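Local coordinates for probable cobalt-precorrin-6B C(15)-methyltransferase (decarboxylating) (Methanothermobacter thermautotrophicus, PDB 1L3I), which probably methylates C-15 of cobalt-precorrin-6B with S-adenosyl-L-methionine and removes the C-12 carboxyl group, giving cobalt-precorrin-7 on the anaerobic route to adenosylcobalamin, at residues S69-E72 against M73-R77; L24-L28 against A29-K33. All coordinates share one frame; numbering follows the deposited sequence.

Contact 1 (S69-E72 against M73-R77)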
ATOM      1  N   SER A  69      27.589  17.105   9.373  1.00 34.05           N
ATOM      2  CA  SER A  69      27.684  17.285  10.816  1.00 35.42           C
ATOM      3  C   SER A  69      26.742  16.318  11.565  1.00 34.60           C
ATOM      4  O   SER A  69      27.147  15.695  12.550  1.00 36.02           O
ATOM      5  CB  SER A  69      27.365  18.747  11.154  1.00 35.71           C
ATOM      6  OG  SER A  69      27.280  18.962  12.553  1.00 38.11           O
ATOM      7  N   THR A  70      25.500  16.191  11.086  1.00 35.58           N
ATOM      8  CA  THR A  70      24.487  15.307  11.683  1.00 32.88           C
ATOM      9  C   THR A  70      24.921  13.839  11.609  1.00 34.05           C
ATOM     10  O   THR A  70      24.769  13.087  12.584  1.00 33.59           O
ATOM     11  CB  THR A  70      23.129  15.493  10.979  1.00 30.10           C
ATOM     12  OG1 THR A  70      22.741  16.866  11.076  1.00 30.99           O
ATOM     13  CG2 THR A  70      22.054  14.620  11.598  1.00 28.78           C
ATOM     14  N   THR A  71      25.473  13.451  10.455  1.00 32.91           N
ATOM     15  CA  THR A  71      25.966  12.083  10.269  1.00 31.41           C
ATOM     16  C   THR A  71      27.152  11.802  11.221  1.00 32.55           C
ATOM     17  O   THR A  71      27.147  10.771  11.897  1.00 31.14           O
ATOM     18  CB  THR A  71      26.333  11.779   8.775  1.00 31.28           C
ATOM     19  OG1 THR A  71      25.160  11.879   7.963  1.00 26.54           O
ATOM     20  CG2 THR A  71      26.881  10.354   8.609  1.00 29.06           C
ATOM     21  N   GLU A  72      28.124  12.717  11.332  1.00 34.16           N
ATOM     22  CA  GLU A  72      29.275  12.489  12.232  1.00 38.21           C
ATOM     23  C   GLU A  72      28.795  12.389  13.681  1.00 40.14           C
ATOM     24  O   GLU A  72      29.237  11.530  14.449  1.00 41.83           O
ATOM     25  CB  GLU A  72      30.349  13.579  12.082  1.00 39.56           C
ATOM     26  CG  GLU A  72      31.606  13.424  12.983  1.00 48.27           C
ATOM     27  CD  GLU A  72      32.358  12.050  12.885  1.00 58.68           C
ATOM     28  OE1 GLU A  72      32.527  11.481  11.777  1.00 63.54           O
ATOM     29  OE2 GLU A  72      32.842  11.543  13.934  1.00 59.01           O
HETATM   30  N   MSE A  73      27.814  13.215  14.007  1.00 40.63           N
HETATM   31  CA  MSE A  73      27.224  13.239  15.336  1.00 42.10           C
HETATM   32  C   MSE A  73      26.561  11.884  15.651  1.00 39.55           C
HETATM   33  O   MSE A  73      26.753  11.327  16.734  1.00 39.06           O
HETATM   34  CB  MSE A  73      26.188  14.344  15.366  1.00 48.40           C
HETATM   35  CG  MSE A  73      25.966  14.947  16.712  1.00 55.14           C
HETATM   36 SE   MSE A  73      24.167  15.594  16.765  1.00 65.16          SE
HETATM   37  CE  MSE A  73      23.519  14.387  18.095  1.00 69.26           C
ATOM     38  N   ASN A  74      25.768  11.371  14.709  1.00 37.61           N
ATOM     39  CA  ASN A  74      25.094  10.082  14.890  1.00 39.58           C
ATOM     40  C   ASN A  74      26.081   8.900  14.877  1.00 41.34           C
ATOM     41  O   ASN A  74      25.864   7.889  15.558  1.00 39.71           O
ATOM     42  CB  ASN A  74      23.978   9.897  13.845  1.00 37.55           C
ATOM     43  CG  ASN A  74      22.720  10.685  14.200  1.00 35.77           C
ATOM     44  OD1 ASN A  74      22.284  10.699  15.349  1.00 36.68           O
ATOM     45  ND2 ASN A  74      22.132  11.347  13.207  1.00 26.60           N
ATOM     46  N   LEU A  75      27.167   9.039  14.116  1.00 39.57           N
ATOM     47  CA  LEU A  75      28.203   8.006  14.068  1.00 40.24           C
ATOM     48  C   LEU A  75      28.859   7.932  15.448  1.00 42.05           C
ATOM     49  O   LEU A  75      28.959   6.863  16.050  1.00 45.00           O
ATOM     50  CB  LEU A  75      29.266   8.375  13.041  1.00 37.39           C
ATOM     51  CG  LEU A  75      28.915   8.127  11.583  1.00 33.05           C
ATOM     52  CD1 LEU A  75      29.991   8.728  10.694  1.00 27.11           C
ATOM     53  CD2 LEU A  75      28.788   6.638  11.375  1.00 30.13           C
ATOM     54  N   GLN A  76      29.260   9.086  15.967  1.00 47.56           N
ATOM     55  CA  GLN A  76      29.901   9.136  17.271  1.00 50.80           C
ATOM     56  C   GLN A  76      29.066   8.582  18.407  1.00 48.01           C
ATOM     57  O   GLN A  76      29.578   7.830  19.228  1.00 51.70           O
ATOM     58  CB  GLN A  76      30.319  10.544  17.620  1.00 57.74           C
ATOM     59  CG  GLN A  76      31.011  10.592  18.957  1.00 71.46           C
ATOM     60  CD  GLN A  76      31.008  11.967  19.527  1.00 76.64           C
ATOM     61  OE1 GLN A  76      32.049  12.632  19.569  1.00 80.88           O
ATOM     62  NE2 GLN A  76      29.826  12.437  19.941  1.00 80.59           N
ATOM     63  N   ARG A  77      27.801   8.979  18.484  1.00 48.55           N
ATOM     64  CA  ARG A  77      26.911   8.493  19.544  1.00 50.06           C
ATOM     65  C   ARG A  77      26.697   6.966  19.555  1.00 47.80           C
ATOM     66  O   ARG A  77      26.299   6.391  20.566  1.00 48.04           O
ATOM     67  CB  ARG A  77      25.568   9.216  19.458  1.00 53.56           C
ATOM     68  CG  ARG A  77      25.644  10.684  19.869  1.00 60.23           C
ATOM     69  CD  ARG A  77      24.359  11.437  19.527  1.00 59.24           C
ATOM     70  NE  ARG A  77      23.225  10.553  19.337  1.00 64.37           N
ATOM     71  CZ  ARG A  77      22.213  10.420  20.191  1.00 67.03           C
ATOM     72  NH1 ARG A  77      22.190  11.128  21.315  1.00 65.25           N
ATOM     73  NH2 ARG A  77      21.211   9.576  19.914  1.00 64.48           N
TER
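Thr71 and Leu75 lie side by side, one turn apart, on helix 65-77. This helix is the crossover of the beta-alpha-beta unit made with strands 57-62 and 84-88 in the Rossmann-type methyltransferase fold. The buried side of the helix carries Thr70, Thr71, Asn74 and Leu75. Thr71 CG2 meets Leu75 CD1 at 4.1 Å. Thr71 packs on Leu86 of strand 84-88 and Thr48 of helix 46-52, and Leu75 on Val84 and Leu49 of the same two elements. Leu75 CG stands anti to its carbonyl carbon (chi1 -78°), which swings it back along the helix to 3.2 Å from Thr71 O. With an alanine at Leu75, Thr71 CG2 would probably lose its methyl neighbour and a gap would open against Val84 and Leu49. Thr71 OG1 is hydrogen-bonded to Ala67 O in the preceding turn. The Thr71 side chain also comes close to Gly45, a residue of the S-adenosyl-L-methionine site.

Thr70 and Asn74 form a second side-by-side pair, with CG2 of Thr70 3.6 Å from ND2 of Asn74. The amide of Asn74 is held at both ends: OD1 takes the N-H of Ile8 and ND2 gives to Thr44 O. It thereby ties the helix to the N-terminal segment and to the cofactor-binding loop. Thr70 OG1 is hydrogen-bonded to Glu66 O, four residues back.

The other side is looser. Ser69 and Gln76 are exposed, and Met73, a selenomethionine, leads its SE end away from 69-72. Glu72 is only partly covered. Its chain bends at chi2 (54°) and crosses Leu75 at about a right angle, with OE1 3.9 Å from Leu75 CD1. Four backbone hydrogen bonds join the two segments; the straightest of them runs from Gln76 N to Glu72 O at 2.9 Å, with an N-H...O angle of 168°.

Contact 2 (L24-L28 against A29-K33); sequences LIMCL and AEPGK
Met26, a selenomethionine, crosses the ring of Pro31 at about a right angle. Its terminal CE presses on Pro31 CG at 3.3 Å, closer than usual for two carbons, while SE stays 4.1 Å from the same CG. The chain reaches the ring by bending at chi2 (-52°) and again at chi3 (-86°). Backbone carbonyls complete this first shell. Met26 O accepts the N-H of Glu30 at 2.9 Å and has Pro31 CD 3.2 Å away. Ile25 O accepts the N-H of Ala29 at 2.8 Å, with Ala29 CB beside it at 3.1 Å. At Glu30 the backbone turns out of the helix, its phi positive at 52°, and its CG lies 3.4 Å from Cys27 O. Proline follows at once and has no N-H to continue the helical bonding.

Neighbouring parts of the fold position these groups. Arg54 touches both Met26 and Pro31, and helix 46-52 packs on Met26 through Glu50 and Leu51. Ile25 and Leu28 pack on strands 128-134 and 170-183, and Ala29 on Ile131 of 128-134, while Arg129 NH1 hydrogen-bonds Ala29 O. Cys27 SG forms a disulfide with Cys23 SG of a second subunit, so this helix also takes part in the tetramer. The arrangement is a helix C-terminus closed by a positive-phi residue and a proline, where helix 19-29 gives way to the loop before strand 36-40 of the Rossmann-type fold.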
ATOM      1  N   LEU A  24      15.932  -3.317   4.084  1.00 22.58           N
ATOM      2  CA  LEU A  24      15.927  -3.878   2.737  1.00 23.10           C
ATOM      3  C   LEU A  24      17.154  -3.431   1.954  1.00 26.72           C
ATOM      4  O   LEU A  24      17.723  -4.220   1.197  1.00 29.39           O
ATOM      5  CB  LEU A  24      14.624  -3.535   1.997  1.00 24.40           C
ATOM      6  CG  LEU A  24      14.402  -4.152   0.614  1.00 21.16           C
ATOM      7  CD1 LEU A  24      14.602  -5.656   0.626  1.00 22.30           C
ATOM      8  CD2 LEU A  24      13.023  -3.816   0.140  1.00 23.39           C
ATOM      9  N   ILE A  25      17.578  -2.180   2.141  1.00 26.03           N
ATOM     10  CA  ILE A  25      18.772  -1.684   1.444  1.00 26.54           C
ATOM     11  C   ILE A  25      19.953  -2.591   1.813  1.00 29.23           C
ATOM     12  O   ILE A  25      20.752  -2.966   0.951  1.00 29.32           O
ATOM     13  CB  ILE A  25      19.107  -0.224   1.818  1.00 26.85           C
ATOM     14  CG1 ILE A  25      18.003   0.722   1.321  1.00 22.98           C
ATOM     15  CG2 ILE A  25      20.471   0.166   1.243  1.00 24.43           C
ATOM     16  CD1 ILE A  25      18.230   2.169   1.675  1.00 22.05           C
HETATM   17  N   MSE A  26      20.041  -2.962   3.092  1.00 29.62           N
HETATM   18  CA  MSE A  26      21.117  -3.829   3.561  1.00 30.80           C
HETATM   19  C   MSE A  26      20.999  -5.249   2.975  1.00 33.92           C
HETATM   20  O   MSE A  26      22.015  -5.864   2.641  1.00 35.30           O
HETATM   21  CB  MSE A  26      21.162  -3.878   5.095  1.00 28.40           C
HETATM   22  CG  MSE A  26      21.513  -2.540   5.753  1.00 32.18           C
HETATM   23 SE   MSE A  26      23.170  -1.669   5.072  1.00 41.96          SE
HETATM   24  CE  MSE A  26      24.414  -2.551   6.199  1.00 48.96           C
ATOM     25  N   CYS A  27      19.767  -5.753   2.842  1.00 30.08           N
ATOM     26  CA  CYS A  27      19.547  -7.088   2.280  1.00 31.71           C
ATOM     27  C   CYS A  27      19.978  -7.137   0.825  1.00 33.48           C
ATOM     28  O   CYS A  27      20.568  -8.119   0.372  1.00 35.38           O
ATOM     29  CB  CYS A  27      18.083  -7.508   2.404  1.00 27.53           C
ATOM     30  SG  CYS A  27      17.666  -8.032   4.092  1.00 32.93           S
ATOM     31  N   LEU A  28      19.674  -6.055   0.112  1.00 33.75           N
ATOM     32  CA  LEU A  28      20.024  -5.924  -1.296  1.00 32.76           C
ATOM     33  C   LEU A  28      21.519  -5.643  -1.475  1.00 35.15           C
ATOM     34  O   LEU A  28      22.139  -6.124  -2.433  1.00 35.39           O
ATOM     35  CB  LEU A  28      19.187  -4.806  -1.940  1.00 30.45           C
ATOM     36  CG  LEU A  28      17.674  -5.021  -2.031  1.00 30.05           C
ATOM     37  CD1 LEU A  28      16.972  -3.750  -2.485  1.00 25.42           C
ATOM     38  CD2 LEU A  28      17.350  -6.181  -2.978  1.00 26.54           C
ATOM     39  N   ALA A  29      22.094  -4.873  -0.550  1.00 34.75           N
ATOM     40  CA  ALA A  29      23.508  -4.524  -0.604  1.00 34.76           C
ATOM     41  C   ALA A  29      24.430  -5.699  -0.243  1.00 37.84           C
ATOM     42  O   ALA A  29      25.527  -5.803  -0.784  1.00 37.18           O
ATOM     43  CB  ALA A  29      23.787  -3.317   0.297  1.00 31.30           C
ATOM     44  N   GLU A  30      23.985  -6.567   0.671  1.00 39.17           N
ATOM     45  CA  GLU A  30      24.777  -7.716   1.111  1.00 41.27           C
ATOM     46  C   GLU A  30      26.167  -7.245   1.535  1.00 41.91           C
ATOM     47  O   GLU A  30      27.179  -7.620   0.931  1.00 41.56           O
ATOM     48  CB  GLU A  30      24.912  -8.736  -0.017  1.00 47.21           C
ATOM     49  CG  GLU A  30      23.604  -9.105  -0.680  1.00 55.35           C
ATOM     50  CD  GLU A  30      23.809 -10.039  -1.854  1.00 63.35           C
ATOM     51  OE1 GLU A  30      24.223  -9.551  -2.937  1.00 62.35           O
ATOM     52  OE2 GLU A  30      23.574 -11.262  -1.683  1.00 68.80           O
ATOM     53  N   PRO A  31      26.236  -6.425   2.590  1.00 43.43           N
ATOM     54  CA  PRO A  31      27.500  -5.888   3.102  1.00 45.81           C
ATOM     55  C   PRO A  31      28.497  -6.951   3.557  1.00 47.70           C
ATOM     56  O   PRO A  31      28.152  -7.843   4.330  1.00 46.57           O
ATOM     57  CB  PRO A  31      27.058  -5.021   4.284  1.00 43.56           C
ATOM     58  CG  PRO A  31      25.628  -4.696   3.964  1.00 41.97           C
ATOM     59  CD  PRO A  31      25.112  -5.998   3.436  1.00 39.36           C
ATOM     60  N   GLY A  32      29.734  -6.826   3.079  1.00 49.84           N
ATOM     61  CA  GLY A  32      30.789  -7.751   3.450  1.00 53.30           C
ATOM     62  C   GLY A  32      31.888  -6.981   4.169  1.00 53.22           C
ATOM     63  O   GLY A  32      32.140  -5.820   3.848  1.00 49.88           O
ATOM     64  N   LYS A  33      32.566  -7.639   5.103  1.00 53.72           N
ATOM     65  CA  LYS A  33      33.623  -6.990   5.860  1.00 55.14           C
ATOM     66  C   LYS A  33      34.805  -6.460   5.063  1.00 52.31           C
ATOM     67  O   LYS A  33      35.597  -5.683   5.578  1.00 52.15           O
ATOM     68  CB  LYS A  33      34.102  -7.913   6.970  1.00 62.38           C
ATOM     69  CG  LYS A  33      33.113  -8.023   8.134  1.00 70.86           C
ATOM     70  CD  LYS A  33      33.706  -8.895   9.233  1.00 80.83           C
ATOM     71  CE  LYS A  33      32.877  -8.855  10.520  1.00 83.26           C
ATOM     72  NZ  LYS A  33      33.703  -9.349  11.667  1.00 83.52           N
TER

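How the contacts relate
Contact 2 comes first along the chain, at the end of helix 19-29, and contact 1 follows on helix 65-77. Their centres are 21 Å apart and their nearest atoms about 11 Å, so they do not touch. Strand 36-40, helix 46-52 and strand 57-62 come between them in sequence. Helix 46-52 packs against both. Each also approaches the bound S-adenosyl-L-homocysteine to about 6 Å, through the side chains of Ile25 and Thr71. The two helices thus belong to the surroundings of one cofactor pocket in the Rossmann-type domain. They differ in their contacts with other subunits: contact 2 reaches a second subunit, whereas no other chain of the tetramer touches contact 1.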